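Local atomic coordinates of 3-phytase (Klebsiella pneumoniae, PDB entry 2WNH), a protein that probably hydrolyses phosphate esters of phytate (inositol hexakisphosphate), starting at the 3-position, as a histidine acid phosphatase. Residues B[24-38]-B[206-220]. The protein carries 3 engineered substitutions. Residues are numbered along the deposited sequence; the frame is centred on the assembly and turned at random.
Sequences RHGIRPPTAGNREAI and VMANMVETLRLGWSE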
loop_
_atom_site.group_PDB
_atom_site.type_symbol
_atom_site.label_atom_id
_atom_site.label_comp_id
_atom_site.label_asym_id
_atom_site.label_seq_id
_atom_site.Cartn_x
_atom_site.Cartn_y
_atom_site.Cartn_z
ATOM N N ARG B 24 22.344 18.068 -10.429
ATOM C CA ARG B 24 22.123 19.488 -10.209
ATOM C C ARG B 24 21.024 19.597 -9.170
ATOM O O ARG B 24 20.159 18.708 -9.064
ATOM C CB ARG B 24 21.661 20.187 -11.512
ATOM C CG ARG B 24 21.617 21.710 -11.378
ATOM C CD ARG B 24 20.981 22.406 -12.587
ATOM N NE ARG B 24 20.773 23.838 -12.266
ATOM C CZ ARG B 24 20.109 24.710 -13.029
ATOM N NH1 ARG B 24 19.599 24.332 -14.193
ATOM N NH2 ARG B 24 19.939 25.969 -12.609
ATOM N N HIS B 25 21.032 20.688 -8.417
ATOM C CA HIS B 25 19.871 20.986 -7.574
ATOM C C HIS B 25 18.602 21.148 -8.436
ATOM O O HIS B 25 18.674 21.310 -9.664
ATOM C CB HIS B 25 20.155 22.221 -6.724
ATOM C CG HIS B 25 20.459 23.437 -7.534
ATOM N ND1 HIS B 25 19.498 24.118 -8.251
ATOM C CD2 HIS B 25 21.629 24.092 -7.744
ATOM C CE1 HIS B 25 20.063 25.145 -8.869
ATOM N NE2 HIS B 25 21.353 25.149 -8.579
ATOM N N GLY B 26 17.443 21.035 -7.796
ATOM C CA GLY B 26 16.168 21.242 -8.476
ATOM C C GLY B 26 15.861 22.716 -8.704
ATOM O O GLY B 26 16.711 23.591 -8.488
ATOM N N ILE B 27 14.637 22.977 -9.156
ATOM C CA ILE B 27 14.201 24.337 -9.498
ATOM C C ILE B 27 14.354 25.333 -8.341
ATOM O O ILE B 27 13.988 25.052 -7.204
ATOM C CB ILE B 27 12.739 24.320 -10.009
ATOM C CG1 ILE B 27 12.617 23.378 -11.222
ATOM C CG2 ILE B 27 12.221 25.754 -10.299
ATOM C CD1 ILE B 27 11.199 22.902 -11.457
ATOM N N ARG B 28 14.941 26.498 -8.646
ATOM C CA ARG B 28 15.062 27.617 -7.689
ATOM C C ARG B 28 14.596 28.898 -8.397
ATOM O O ARG B 28 14.622 28.953 -9.637
ATOM C CB ARG B 28 16.532 27.835 -7.281
ATOM C CG ARG B 28 17.488 27.899 -8.465
ATOM C CD ARG B 28 18.784 28.628 -8.075
ATOM N NE ARG B 28 19.671 28.764 -9.229
ATOM C CZ ARG B 28 19.494 29.642 -10.216
ATOM N NH1 ARG B 28 18.479 30.512 -10.196
ATOM N NH2 ARG B 28 20.363 29.661 -11.230
ATOM N N PRO B 29 14.198 29.925 -7.609
ATOM C CA PRO B 29 14.001 31.260 -8.205
ATOM C C PRO B 29 15.387 31.792 -8.547
ATOM O O PRO B 29 16.396 31.161 -8.195
ATOM C CB PRO B 29 13.405 32.077 -7.053
ATOM C CG PRO B 29 12.929 31.026 -6.025
ATOM C CD PRO B 29 13.956 29.936 -6.162
ATOM N N PRO B 30 15.463 32.971 -9.198
ATOM C CA PRO B 30 16.787 33.564 -9.410
ATOM C C PRO B 30 17.536 33.684 -8.083
ATOM O O PRO B 30 16.920 33.828 -7.035
ATOM C CB PRO B 30 16.454 34.981 -9.950
ATOM C CG PRO B 30 15.022 35.210 -9.606
ATOM C CD PRO B 30 14.384 33.841 -9.697
ATOM N N THR B 31 18.861 33.658 -8.102
ATOM C CA THR B 31 19.592 34.000 -6.892
ATOM C C THR B 31 19.474 35.508 -6.651
ATOM O O THR B 31 19.076 36.245 -7.542
ATOM C CB THR B 31 21.061 33.655 -7.013
ATOM O OG1 THR B 31 21.628 34.491 -8.019
ATOM C CG2 THR B 31 21.255 32.186 -7.431
ATOM N N ALA B 32 19.809 35.950 -5.445
ATOM C CA ALA B 32 19.786 37.378 -5.132
ATOM C C ALA B 32 20.617 38.178 -6.139
ATOM O O ALA B 32 20.142 39.193 -6.653
ATOM C CB ALA B 32 20.249 37.636 -3.710
ATOM N N GLY B 33 21.827 37.694 -6.443
ATOM C CA GLY B 33 22.696 38.321 -7.437
ATOM C C GLY B 33 22.086 38.375 -8.819
ATOM O O GLY B 33 22.141 39.425 -9.490
ATOM N N ASN B 34 21.513 37.242 -9.255
ATOM C CA ASN B 34 20.816 37.159 -10.538
ATOM C C ASN B 34 19.734 38.224 -10.622
ATOM O O ASN B 34 19.608 38.904 -11.631
ATOM C CB ASN B 34 20.093 35.817 -10.730
ATOM C CG ASN B 34 21.025 34.632 -10.963
ATOM O OD1 ASN B 34 20.590 33.471 -10.809
ATOM N ND2 ASN B 34 22.288 34.889 -11.326
ATOM N N ARG B 35 18.922 38.330 -9.576
ATOM C CA ARG B 35 17.813 39.288 -9.578
ATOM C C ARG B 35 18.312 40.720 -9.786
ATOM O O ARG B 35 17.783 41.441 -10.640
ATOM C CB ARG B 35 17.004 39.222 -8.288
ATOM C CG ARG B 35 15.836 40.213 -8.267
ATOM C CD ARG B 35 14.947 40.043 -7.034
ATOM N NE ARG B 35 14.291 38.733 -6.990
ATOM C CZ ARG B 35 13.221 38.390 -7.695
ATOM N NH1 ARG B 35 12.654 39.238 -8.541
ATOM N NH2 ARG B 35 12.713 37.179 -7.553
ATOM N N GLU B 36 19.322 41.108 -9.003
ATOM C CA GLU B 36 19.932 42.438 -9.138
ATOM C C GLU B 36 20.271 42.722 -10.591
ATOM O O GLU B 36 19.933 43.785 -11.121
ATOM C CB GLU B 36 21.212 42.536 -8.310
ATOM C CG GLU B 36 21.009 42.787 -6.829
ATOM C CD GLU B 36 22.325 42.929 -6.048
ATOM O OE1 GLU B 36 23.417 42.587 -6.579
ATOM O OE2 GLU B 36 22.261 43.379 -4.883
ATOM N N ALA B 37 20.930 41.755 -11.226
ATOM C CA ALA B 37 21.405 41.885 -12.599
ATOM C C ALA B 37 20.279 41.977 -13.616
ATOM O O ALA B 37 20.313 42.834 -14.497
ATOM C CB ALA B 37 22.342 40.731 -12.958
ATOM N N ILE B 38 19.296 41.080 -13.515
ATOM C CA ILE B 38 18.249 41.013 -14.520
ATOM C C ILE B 38 17.278 42.184 -14.381
ATOM O O ILE B 38 16.763 42.670 -15.372
ATOM C CB ILE B 38 17.522 39.623 -14.555
ATOM C CG1 ILE B 38 16.702 39.363 -13.276
ATOM C CG2 ILE B 38 18.548 38.500 -14.847
ATOM C CD1 ILE B 38 15.954 38.005 -13.288
ATOM N N VAL B 206 24.565 38.360 -18.556
ATOM C CA VAL B 206 23.284 38.738 -17.957
ATOM C C VAL B 206 22.116 38.196 -18.790
ATOM O O VAL B 206 21.127 37.742 -18.233
ATOM C CB VAL B 206 23.174 40.253 -17.679
ATOM C CG1 VAL B 206 21.821 40.590 -17.030
ATOM C CG2 VAL B 206 24.302 40.694 -16.736
ATOM N N MET B 207 22.247 38.203 -20.117
ATOM C CA MET B 207 21.240 37.554 -20.957
ATOM C C MET B 207 21.063 36.086 -20.585
ATOM O O MET B 207 19.935 35.584 -20.536
ATOM C CB MET B 207 21.569 37.681 -22.436
ATOM C CG MET B 207 21.193 39.053 -22.994
ATOM S SD MET B 207 21.574 39.176 -24.739
ATOM C CE MET B 207 22.892 40.381 -24.702
ATOM N N ALA B 208 22.180 35.416 -20.327
ATOM C CA ALA B 208 22.149 34.012 -19.887
ATOM C C ALA B 208 21.423 33.862 -18.542
ATOM O O ALA B 208 20.651 32.904 -18.378
ATOM C CB ALA B 208 23.580 33.447 -19.813
ATOM N N ASN B 209 21.658 34.786 -17.606
ATOM C CA ASN B 209 20.913 34.847 -16.341
ATOM C C ASN B 209 19.407 34.968 -16.605
ATOM O O ASN B 209 18.589 34.369 -15.901
ATOM C CB ASN B 209 21.297 36.083 -15.490
ATOM C CG ASN B 209 22.693 36.025 -14.890
ATOM O OD1 ASN B 209 23.278 37.082 -14.582
ATOM N ND2 ASN B 209 23.228 34.819 -14.684
ATOM N N MET B 210 19.040 35.796 -17.589
ATOM C CA MET B 210 17.626 35.992 -17.924
ATOM C C MET B 210 16.993 34.713 -18.477
ATOM O O MET B 210 15.910 34.330 -18.053
ATOM C CB MET B 210 17.459 37.152 -18.918
ATOM C CG MET B 210 17.702 38.507 -18.301
ATOM S SD MET B 210 17.526 39.787 -19.585
ATOM C CE MET B 210 19.200 39.964 -20.088
ATOM N N VAL B 211 17.669 34.072 -19.430
ATOM C CA VAL B 211 17.198 32.826 -20.043
ATOM C C VAL B 211 17.059 31.691 -19.014
ATOM O O VAL B 211 16.056 30.993 -19.013
ATOM C CB VAL B 211 18.100 32.417 -21.220
ATOM C CG1 VAL B 211 17.803 30.981 -21.695
ATOM C CG2 VAL B 211 17.927 33.420 -22.366
ATOM N N GLU B 212 18.045 31.528 -18.139
ATOM C CA GLU B 212 17.913 30.548 -17.032
ATOM C C GLU B 212 16.683 30.832 -16.162
ATOM O O GLU B 212 15.923 29.911 -15.840
ATOM C CB GLU B 212 19.172 30.517 -16.176
ATOM C CG GLU B 212 19.171 29.410 -15.084
ATOM C CD GLU B 212 19.215 27.981 -15.637
ATOM O OE1 GLU B 212 19.821 27.737 -16.708
ATOM O OE2 GLU B 212 18.656 27.077 -14.963
ATOM N N THR B 213 16.489 32.096 -15.794
ATOM C CA THR B 213 15.323 32.484 -14.979
ATOM C C THR B 213 13.989 32.142 -15.676
ATOM O O THR B 213 13.051 31.635 -15.033
ATOM C CB THR B 213 15.378 33.985 -14.607
ATOM O OG1 THR B 213 16.620 34.268 -13.937
ATOM C CG2 THR B 213 14.197 34.375 -13.710
ATOM N N LEU B 214 13.908 32.422 -16.974
ATOM C CA LEU B 214 12.707 32.084 -17.740
ATOM C C LEU B 214 12.522 30.571 -17.821
ATOM O O LEU B 214 11.411 30.075 -17.632
ATOM C CB LEU B 214 12.747 32.730 -19.131
ATOM C CG LEU B 214 12.772 34.268 -19.098
ATOM C CD1 LEU B 214 12.992 34.774 -20.509
ATOM C CD2 LEU B 214 11.495 34.873 -18.524
ATOM N N ARG B 215 13.612 29.844 -18.094
ATOM C CA ARG B 215 13.556 28.381 -18.150
ATOM C C ARG B 215 13.100 27.793 -16.820
ATOM O O ARG B 215 12.275 26.867 -16.784
ATOM C CB ARG B 215 14.927 27.796 -18.517
ATOM C CG ARG B 215 14.960 26.252 -18.466
ATOM C CD ARG B 215 15.477 25.749 -17.094
ATOM N NE ARG B 215 16.943 25.791 -17.080
ATOM C CZ ARG B 215 17.712 24.951 -17.765
ATOM N NH1 ARG B 215 17.171 23.984 -18.492
ATOM N NH2 ARG B 215 19.034 25.077 -17.733
ATOM N N LEU B 216 13.667 28.309 -15.731
ATOM C CA LEU B 216 13.274 27.873 -14.374
ATOM C C LEU B 216 11.815 28.231 -14.057
ATOM O O LEU B 216 11.071 27.375 -13.560
ATOM C CB LEU B 216 14.234 28.438 -13.306
ATOM C CG LEU B 216 15.644 27.821 -13.307
ATOM C CD1 LEU B 216 16.593 28.669 -12.478
ATOM C CD2 LEU B 216 15.628 26.366 -12.838
ATOM N N GLY B 217 11.384 29.456 -14.381
ATOM C CA GLY B 217 9.955 29.833 -14.220
ATOM C C GLY B 217 8.953 28.987 -15.016
ATOM O O GLY B 217 7.845 28.702 -14.505
ATOM N N TRP B 218 9.320 28.612 -16.253
ATOM C CA TRP B 218 8.540 27.659 -17.065
ATOM C C TRP B 218 8.442 26.328 -16.324
ATOM O O TRP B 218 7.356 25.764 -16.127
ATOM C CB TRP B 218 9.156 27.414 -18.462
ATOM C CG TRP B 218 8.278 26.469 -19.277
ATOM C CD1 TRP B 218 8.411 25.106 -19.408
ATOM C CD2 TRP B 218 7.086 26.826 -19.993
ATOM N NE1 TRP B 218 7.383 24.602 -20.181
ATOM C CE2 TRP B 218 6.566 25.639 -20.565
ATOM C CE3 TRP B 218 6.427 28.047 -20.237
ATOM C CZ2 TRP B 218 5.394 25.630 -21.349
ATOM C CZ3 TRP B 218 5.254 28.035 -21.024
ATOM C CH2 TRP B 218 4.759 26.832 -21.568
ATOM N N SER B 219 9.604 25.827 -15.924
ATOM C CA SER B 219 9.713 24.509 -15.292
ATOM C C SER B 219 8.965 24.447 -13.966
ATOM O O SER B 219 8.460 23.372 -13.581
ATOM C CB SER B 219 11.187 24.169 -15.069
ATOM O OG SER B 219 11.872 24.185 -16.311
ATOM N N GLU B 220 8.919 25.588 -13.284
ATOM C CA GLU B 220 8.217 25.796 -12.006
ATOM C C GLU B 220 6.685 25.706 -12.110
ATOM O O GLU B 220 5.989 25.573 -11.099
ATOM C CB GLU B 220 8.609 27.188 -11.444
ATOM C CG GLU B 220 7.878 27.666 -10.164
ATOM C CD GLU B 220 8.378 26.972 -8.893
ATOM O OE1 GLU B 220 9.182 26.034 -8.987
ATOM O OE2 GLU B 220 7.967 27.383 -7.775
HETATM O O HOH W 1 17.918 32.146 -12.533
HETATM O O HOH W 2 23.990 37.044 -11.721
#
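One carboxylate oxygen, Glu212 OE2, takes three N-H donors from two arginines, Arg24 across the contact and Arg215 on its own helix. Residues 24-30 are the RHGxRxP signature of histidine acid phosphatases, whose histidine is the nucleophile in relatives and whose arginines bind phosphate there. Arg24 grips OE2 end-on: NH2 at 2.9 Å comes from above the carboxylate plane, NH1 on the syn side but tilted out of the plane. Arg215 holds both oxygens of Glu212 side-on through NE and NH2, so the carboxylate is fixed in rotation and probably stays ionised between guanidinium groups whose planes lie 61° apart. Arg24 NH1 also reaches Ile315 O, and Arg215 NH1 reaches Asn314 OD1. Helix 204-219 backs the signature loop through Leu216 and Ser219: Ile27 packs CG2 toward Leu216 CD2 and CD1 3.8 Å from Ser219 CB. Leu216 CD1 lies over one face of the Arg28 guanidinium, 3.5 Å from NH1, with Thr31 CG2 over the opposite face; it also abuts Arg28 O, buried without a polar partner. Arg28 NH1 donates to Pro29 O and to a water that donates to Thr213 OG1. Thr31 and Asn34 form a capping box, and residues 32-38 cross residues 206-219 at -114°. Here Ile38 is a knob among Val206, Asn209, Met210 and Thr213; its CG1, between backbone N and carbonyl carbon (chi1 67°), turns CD1 to Thr213, while CG2, beside the backbone N, packs 3.6 Å from Met210 CG. Asn34 ND2 and Asn209 ND2, both donors, stand 3.5 Å apart; a second water accepts from Asn34 ND2 and donates to Asn209 OD1.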